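Local coordinates for protein putative glutathione S-transferase (Corynebacterium glutamicum, PDB 3M1G) that probably acts as a glutathione transferase of the ECM4-like, omega-related group, using a cysteine as its likely nucleophile, at residues N29-I35 and V149-D153; R234-H240 and L333-A339. All coordinates share one frame; numbering follows the deposited sequence.

Contact 1: residues N29-I35 and V149-D153; sequences NYIDDRI and VVTND
Asn152 reaches across to the backbone of Asn29 and Ile31 and grips it with both ends of its amide. From CB the chain turns between the backbone N and the carbonyl carbon (chi1 52°), and this compact fold sets the amide against the N-terminal loop. Asn152 CG comes within 3.6 Å of Ile31 N, and at the tip the two branches divide the work. Asn152 OD1 accepts from Ile31 N at 2.8 Å, an almost straight bond that arrives tilted from the carbonyl plane, while Asn152 ND2 donates to Asn29 O at 2.9 Å within its own amide plane. The backbone of Asn152 adds a third bond, N to Ile31 O at 2.9 Å.

Beside this grip Tyr30 OH donates to Asp153 OD1 at 2.7 Å, approaching from above the carboxylate plane with ring and carboxylate nearly perpendicular. Asp153 is the N-cap of helix 154-163, and its other oxygen, OD2, bonds Ser156. Apolar contacts accompany these bonds: Ile31 CD1 packs on Val149 CG1 at 3.7 Å, and Ile35 CG1 lies 3.8 Å from Val150 CG1. Thr151 OG1 accepts from Asp153 N in an ST turn that leads from the edge strand of the thioredoxin-like sheet into the helix. Directional side-chain bonds, rather than regular strand pairing, thus join the N-terminal loop to the strand-to-helix junction.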
loop_
_atom_site.group_PDB
_atom_site.type_symbol
_atom_site.label_atom_id
_atom_site.label_comp_id
_atom_site.label_asym_id
_atom_site.label_seq_id
_atom_site.Cartn_x
_atom_site.Cartn_y
_atom_site.Cartn_z
ATOM N N ASN A 29 -12.414 -26.774 -19.439
ATOM C CA ASN A 29 -11.638 -27.029 -20.698
ATOM C C ASN A 29 -10.130 -26.991 -20.414
ATOM O O ASN A 29 -9.390 -26.308 -21.118
ATOM C CB ASN A 29 -12.036 -26.035 -21.831
ATOM C CG ASN A 29 -12.189 -24.572 -21.336
ATOM O OD1 ASN A 29 -11.201 -23.890 -21.023
ATOM N ND2 ASN A 29 -13.447 -24.093 -21.268
ATOM N N TYR A 30 -9.705 -27.706 -19.363
ATOM C CA TYR A 30 -8.290 -27.994 -19.106
ATOM C C TYR A 30 -7.668 -28.963 -20.170
ATOM O O TYR A 30 -8.110 -30.138 -20.303
ATOM C CB TYR A 30 -8.153 -28.626 -17.733
ATOM C CG TYR A 30 -6.732 -29.010 -17.409
ATOM C CD1 TYR A 30 -5.718 -28.050 -17.415
ATOM C CD2 TYR A 30 -6.394 -30.337 -17.107
ATOM C CE1 TYR A 30 -4.410 -28.395 -17.121
ATOM C CE2 TYR A 30 -5.089 -30.693 -16.796
ATOM C CZ TYR A 30 -4.103 -29.716 -16.807
ATOM O OH TYR A 30 -2.812 -30.065 -16.495
ATOM N N ILE A 31 -6.679 -28.470 -20.924
ATOM C CA ILE A 31 -6.104 -29.209 -22.048
ATOM C C ILE A 31 -4.614 -29.380 -21.821
ATOM O O ILE A 31 -3.870 -28.386 -21.788
ATOM C CB ILE A 31 -6.336 -28.479 -23.378
ATOM C CG1 ILE A 31 -7.792 -28.030 -23.503
ATOM C CG2 ILE A 31 -5.981 -29.375 -24.565
ATOM C CD1 ILE A 31 -8.164 -27.674 -24.918
ATOM N N ASP A 32 -4.186 -30.629 -21.648
ATOM C CA ASP A 32 -2.800 -30.949 -21.293
ATOM C C ASP A 32 -2.113 -31.847 -22.311
ATOM O O ASP A 32 -1.281 -32.676 -21.942
ATOM C CB ASP A 32 -2.700 -31.561 -19.872
ATOM C CG ASP A 32 -3.472 -32.861 -19.738
ATOM O OD1 ASP A 32 -4.357 -33.127 -20.595
ATOM O OD2 ASP A 32 -3.202 -33.633 -18.787
ATOM N N ASP A 33 -2.426 -31.677 -23.603
ATOM C CA ASP A 33 -1.563 -32.228 -24.655
ATOM C C ASP A 33 -0.213 -31.545 -24.526
ATOM O O ASP A 33 -0.094 -30.556 -23.816
ATOM C CB ASP A 33 -2.113 -31.952 -26.067
ATOM C CG ASP A 33 -3.331 -32.752 -26.398
ATOM O OD1 ASP A 33 -3.751 -33.628 -25.587
ATOM O OD2 ASP A 33 -3.865 -32.541 -27.521
ATOM N N ARG A 34 0.806 -32.066 -25.216
ATOM C CA ARG A 34 2.154 -31.496 -25.151
ATOM C C ARG A 34 2.737 -31.447 -26.554
ATOM O O ARG A 34 2.363 -32.266 -27.413
ATOM C CB ARG A 34 3.048 -32.339 -24.229
ATOM C CG ARG A 34 2.660 -32.234 -22.749
ATOM C CD ARG A 34 3.542 -33.168 -21.863
ATOM N NE ARG A 34 4.950 -32.809 -22.068
ATOM C CZ ARG A 34 5.969 -33.669 -22.182
ATOM N NH1 ARG A 34 5.794 -34.971 -22.091
ATOM N NH2 ARG A 34 7.197 -33.215 -22.412
ATOM N N ILE A 35 3.580 -30.450 -26.797
ATOM C CA ILE A 35 4.332 -30.351 -28.023
ATOM C C ILE A 35 5.750 -30.849 -27.739
ATOM O O ILE A 35 6.422 -30.314 -26.865
ATOM C CB ILE A 35 4.355 -28.916 -28.605
ATOM C CG1 ILE A 35 2.966 -28.270 -28.550
ATOM C CG2 ILE A 35 4.814 -28.967 -30.073
ATOM C CD1 ILE A 35 2.844 -26.890 -29.222
ATOM N N VAL A 149 -6.998 -25.557 -29.604
ATOM C CA VAL A 149 -6.135 -25.330 -28.467
ATOM C C VAL A 149 -5.366 -26.613 -28.242
ATOM O O VAL A 149 -5.944 -27.664 -27.976
ATOM C CB VAL A 149 -6.914 -24.971 -27.200
ATOM C CG1 VAL A 149 -5.957 -24.881 -25.996
ATOM C CG2 VAL A 149 -7.677 -23.648 -27.400
ATOM N N VAL A 150 -4.044 -26.514 -28.371
ATOM C CA VAL A 150 -3.142 -27.635 -28.117
ATOM C C VAL A 150 -2.955 -27.859 -26.633
ATOM O O VAL A 150 -3.128 -28.985 -26.141
ATOM C CB VAL A 150 -1.790 -27.397 -28.821
ATOM C CG1 VAL A 150 -0.817 -28.518 -28.493
ATOM C CG2 VAL A 150 -2.039 -27.240 -30.338
ATOM N N THR A 151 -2.643 -26.797 -25.897
ATOM C CA THR A 151 -2.493 -26.918 -24.464
ATOM C C THR A 151 -2.713 -25.593 -23.734
ATOM O O THR A 151 -2.347 -24.531 -24.232
ATOM C CB THR A 151 -1.066 -27.422 -24.059
ATOM O OG1 THR A 151 -0.848 -27.195 -22.654
ATOM C CG2 THR A 151 0.003 -26.715 -24.864
ATOM N N ASN A 152 -3.285 -25.683 -22.540
ATOM C CA ASN A 152 -3.330 -24.559 -21.600
ATOM C C ASN A 152 -2.739 -24.941 -20.247
ATOM O O ASN A 152 -3.012 -24.312 -19.231
ATOM C CB ASN A 152 -4.758 -23.976 -21.429
ATOM C CG ASN A 152 -5.783 -25.009 -21.106
ATOM O OD1 ASN A 152 -5.501 -25.996 -20.434
ATOM N ND2 ASN A 152 -7.016 -24.801 -21.604
ATOM N N ASP A 153 -1.916 -25.977 -20.234
ATOM C CA ASP A 153 -1.262 -26.383 -19.024
ATOM C C ASP A 153 0.050 -25.585 -18.869
ATOM O O ASP A 153 1.134 -26.004 -19.349
ATOM C CB ASP A 153 -1.015 -27.876 -19.056
ATOM C CG ASP A 153 -0.364 -28.363 -17.780
ATOM O OD1 ASP A 153 -0.954 -28.157 -16.726
ATOM O OD2 ASP A 153 0.735 -28.916 -17.846
HETATM O O HOH W 1 1.005 -31.523 -19.668
HETATM O O HOH W 2 2.112 -28.348 -22.614
HETATM O O HOH W 3 -5.560 -30.401 -28.056
#

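Contact 2: residues R234-H240 and L333-A339; sequences RYLMGDH and LGGSPFA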
loop_
_atom_site.group_PDB
_atom_site.type_symbol
_atom_site.label_atom_id
_atom_site.label_comp_id
_atom_site.label_asym_id
_atom_site.label_seq_id
_atom_site.Cartn_x
_atom_site.Cartn_y
_atom_site.Cartn_z
ATOM N N ARG A 234 22.161 -15.514 -5.161
ATOM C CA ARG A 234 21.763 -14.402 -6.012
ATOM C C ARG A 234 20.324 -14.555 -6.564
ATOM O O ARG A 234 19.528 -13.608 -6.515
ATOM C CB ARG A 234 22.752 -14.198 -7.165
ATOM C CG ARG A 234 22.310 -13.052 -8.028
ATOM C CD ARG A 234 23.365 -12.206 -8.459
ATOM N NE ARG A 234 22.929 -11.159 -9.378
ATOM C CZ ARG A 234 23.784 -10.543 -10.187
ATOM N NH1 ARG A 234 25.068 -10.913 -10.201
ATOM N NH2 ARG A 234 23.373 -9.625 -11.031
ATOM N N TYR A 235 20.007 -15.748 -7.071
ATOM C CA TYR A 235 18.681 -16.082 -7.570
ATOM C C TYR A 235 18.200 -17.306 -6.797
ATOM O O TYR A 235 18.939 -17.844 -5.981
ATOM C CB TYR A 235 18.744 -16.351 -9.073
ATOM C CG TYR A 235 19.362 -15.207 -9.861
ATOM C CD1 TYR A 235 18.688 -14.013 -10.040
ATOM C CD2 TYR A 235 20.634 -15.313 -10.386
ATOM C CE1 TYR A 235 19.250 -12.954 -10.749
ATOM C CE2 TYR A 235 21.218 -14.269 -11.094
ATOM C CZ TYR A 235 20.518 -13.107 -11.287
ATOM O OH TYR A 235 21.097 -12.080 -11.976
ATOM N N LEU A 236 16.980 -17.767 -7.060
ATOM C CA LEU A 236 16.369 -18.822 -6.216
ATOM C C LEU A 236 17.198 -20.089 -6.128
ATOM O O LEU A 236 17.237 -20.712 -5.061
ATOM C CB LEU A 236 14.984 -19.182 -6.694
ATOM C CG LEU A 236 13.911 -18.118 -6.388
ATOM C CD1 LEU A 236 12.644 -18.430 -7.175
ATOM C CD2 LEU A 236 13.655 -18.005 -4.853
HETATM N N MSE A 237 17.814 -20.482 -7.254
HETATM C CA MSE A 237 18.607 -21.691 -7.316
HETATM C C MSE A 237 20.110 -21.399 -7.458
HETATM O O MSE A 237 20.844 -22.205 -8.028
HETATM C CB MSE A 237 18.142 -22.566 -8.482
HETATM C CG MSE A 237 16.639 -22.826 -8.525
HETATM SE SE MSE A 237 15.946 -23.626 -6.870
HETATM C CE MSE A 237 17.003 -25.165 -6.845
ATOM N N GLY A 238 20.569 -20.257 -6.974
ATOM C CA GLY A 238 22.008 -19.995 -6.913
ATOM C C GLY A 238 22.480 -18.877 -7.829
ATOM O O GLY A 238 21.879 -17.818 -7.882
ATOM N N ASP A 239 23.538 -19.147 -8.583
ATOM C CA ASP A 239 24.256 -18.077 -9.272
ATOM C C ASP A 239 23.565 -17.538 -10.520
ATOM O O ASP A 239 23.877 -16.431 -10.928
ATOM C CB ASP A 239 25.655 -18.560 -9.676
ATOM C CG ASP A 239 26.616 -18.635 -8.500
ATOM O OD1 ASP A 239 26.309 -18.059 -7.437
ATOM O OD2 ASP A 239 27.674 -19.259 -8.665
ATOM N N HIS A 240 22.701 -18.337 -11.148
ATOM C CA HIS A 240 22.073 -17.960 -12.414
ATOM C C HIS A 240 20.547 -18.097 -12.407
ATOM O O HIS A 240 19.985 -18.878 -11.647
ATOM C CB HIS A 240 22.683 -18.771 -13.599
ATOM C CG HIS A 240 24.185 -18.724 -13.646
ATOM N ND1 HIS A 240 24.880 -17.533 -13.652
ATOM C CD2 HIS A 240 25.125 -19.711 -13.654
ATOM C CE1 HIS A 240 26.188 -17.786 -13.663
ATOM N NE2 HIS A 240 26.363 -19.097 -13.637
ATOM N N LEU A 333 26.578 -10.791 -4.209
ATOM C CA LEU A 333 26.370 -12.243 -4.038
ATOM C C LEU A 333 27.035 -13.106 -5.123
ATOM O O LEU A 333 26.868 -14.307 -5.115
ATOM C CB LEU A 333 24.879 -12.575 -3.932
ATOM C CG LEU A 333 24.206 -12.049 -2.632
ATOM C CD1 LEU A 333 22.736 -12.224 -2.695
ATOM C CD2 LEU A 333 24.734 -12.797 -1.411
ATOM N N GLY A 334 27.783 -12.498 -6.034
ATOM C CA GLY A 334 28.434 -13.221 -7.117
ATOM C C GLY A 334 27.437 -13.590 -8.207
ATOM O O GLY A 334 26.322 -13.056 -8.272
ATOM N N GLY A 335 27.840 -14.513 -9.060
ATOM C CA GLY A 335 26.970 -15.020 -10.091
ATOM C C GLY A 335 26.668 -13.987 -11.157
ATOM O O GLY A 335 27.362 -12.991 -11.280
ATOM N N SER A 336 25.630 -14.239 -11.945
ATOM C CA SER A 336 25.285 -13.376 -13.068
ATOM C C SER A 336 23.989 -13.898 -13.664
ATOM O O SER A 336 23.666 -15.075 -13.528
ATOM C CB SER A 336 26.394 -13.389 -14.134
ATOM O OG SER A 336 26.617 -14.710 -14.602
ATOM N N PRO A 337 23.220 -13.026 -14.322
ATOM C CA PRO A 337 21.940 -13.534 -14.818
ATOM C C PRO A 337 22.040 -14.839 -15.628
ATOM O O PRO A 337 21.219 -15.762 -15.438
ATOM C CB PRO A 337 21.417 -12.376 -15.680
ATOM C CG PRO A 337 22.059 -11.139 -15.105
ATOM C CD PRO A 337 23.365 -11.568 -14.507
ATOM N N PHE A 338 23.043 -14.910 -16.515
ATOM C CA PHE A 338 23.265 -16.065 -17.353
ATOM C C PHE A 338 24.699 -16.625 -17.224
ATOM O O PHE A 338 25.624 -15.918 -16.840
ATOM C CB PHE A 338 22.996 -15.689 -18.811
ATOM C CG PHE A 338 21.698 -14.985 -19.006
ATOM C CD1 PHE A 338 20.515 -15.653 -18.773
ATOM C CD2 PHE A 338 21.667 -13.655 -19.415
ATOM C CE1 PHE A 338 19.293 -15.022 -18.919
ATOM C CE2 PHE A 338 20.441 -12.983 -19.589
ATOM C CZ PHE A 338 19.252 -13.661 -19.340
ATOM N N ALA A 339 24.866 -17.903 -17.510
ATOM C CA ALA A 339 26.212 -18.518 -17.495
ATOM C C ALA A 339 27.105 -17.847 -18.554
ATOM O O ALA A 339 26.624 -17.157 -19.470
ATOM C CB ALA A 339 26.117 -20.036 -17.743
#
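Asp239 and His240 meet Ser336 through a pair of bonds between two loops without regular structure. Ser336 N donates to Asp239 O at 3.0 Å, and His240 ND1 donates to Ser336 O at 2.7 Å, a nearly linear bond (175°) lying in the imidazole plane. The proton on ND1 is thereby committed to the loop carbonyl. Ala339 covers one face of the same ring, its CA 3.9 Å from the centroid and close to the normal in a CH-pi contact, while Asp239 CB sits over the other face.

At the far end Arg234 is drawn out with CG opposite the backbone N (chi1 180°), then bends at chi2, which carries NH1 to Gly334 O at 3.1 Å. The oxygen lies in the guanidinium plane, whereas the nitrogen stands above the carbonyl plane of Gly334. Ser336 CA lies over one guanidinium face. Between these two ends Tyr235 presents its hydroxyl to the proline ring, OH lying 3.4 Å from Pro337 CG.

The first loop joins helices 209-229 and 243-253 of the all-helical C-terminal domain of the GST fold, and residues 333-339 belong to the loop after helix 295-305. A type I turn from Tyr235 to Gly238, closed by Gly238 N to Tyr235 O at 3.1 Å, shapes the first loop behind the contact.

Farther out, Asp282 of helix 274-284 forms a salt bridge with Arg234 NE and a weak hydrogen bond with Tyr235 OH. Within 333-339, in the conformer described, Ser336 OG donates to Phe338 O at 2.7 Å. The backbone of Pro337 also bonds Ile241, just beyond His240.

How the contacts relate
Contact 1 and contact 2 lie on opposite sides of the chain's centre, their own centres 32 Å apart and their nearest atoms about 18 Å apart. They come in series, 29-35 with 149-153 closing before 234-240 with 333-339 begins, and share no helix or strand. Contact 1 belongs to the thioredoxin-like N-terminal domain, where strand 149-151 edges the four-stranded sheet, and contact 2 to the helical domain. In both, however, a segment distant along the chain is held to a domain of the GST fold: one near the N-terminus of the model in contact 1, the loop after helix 295-305 in contact 2. The two contacts thus tie chain-distant segments to different domains.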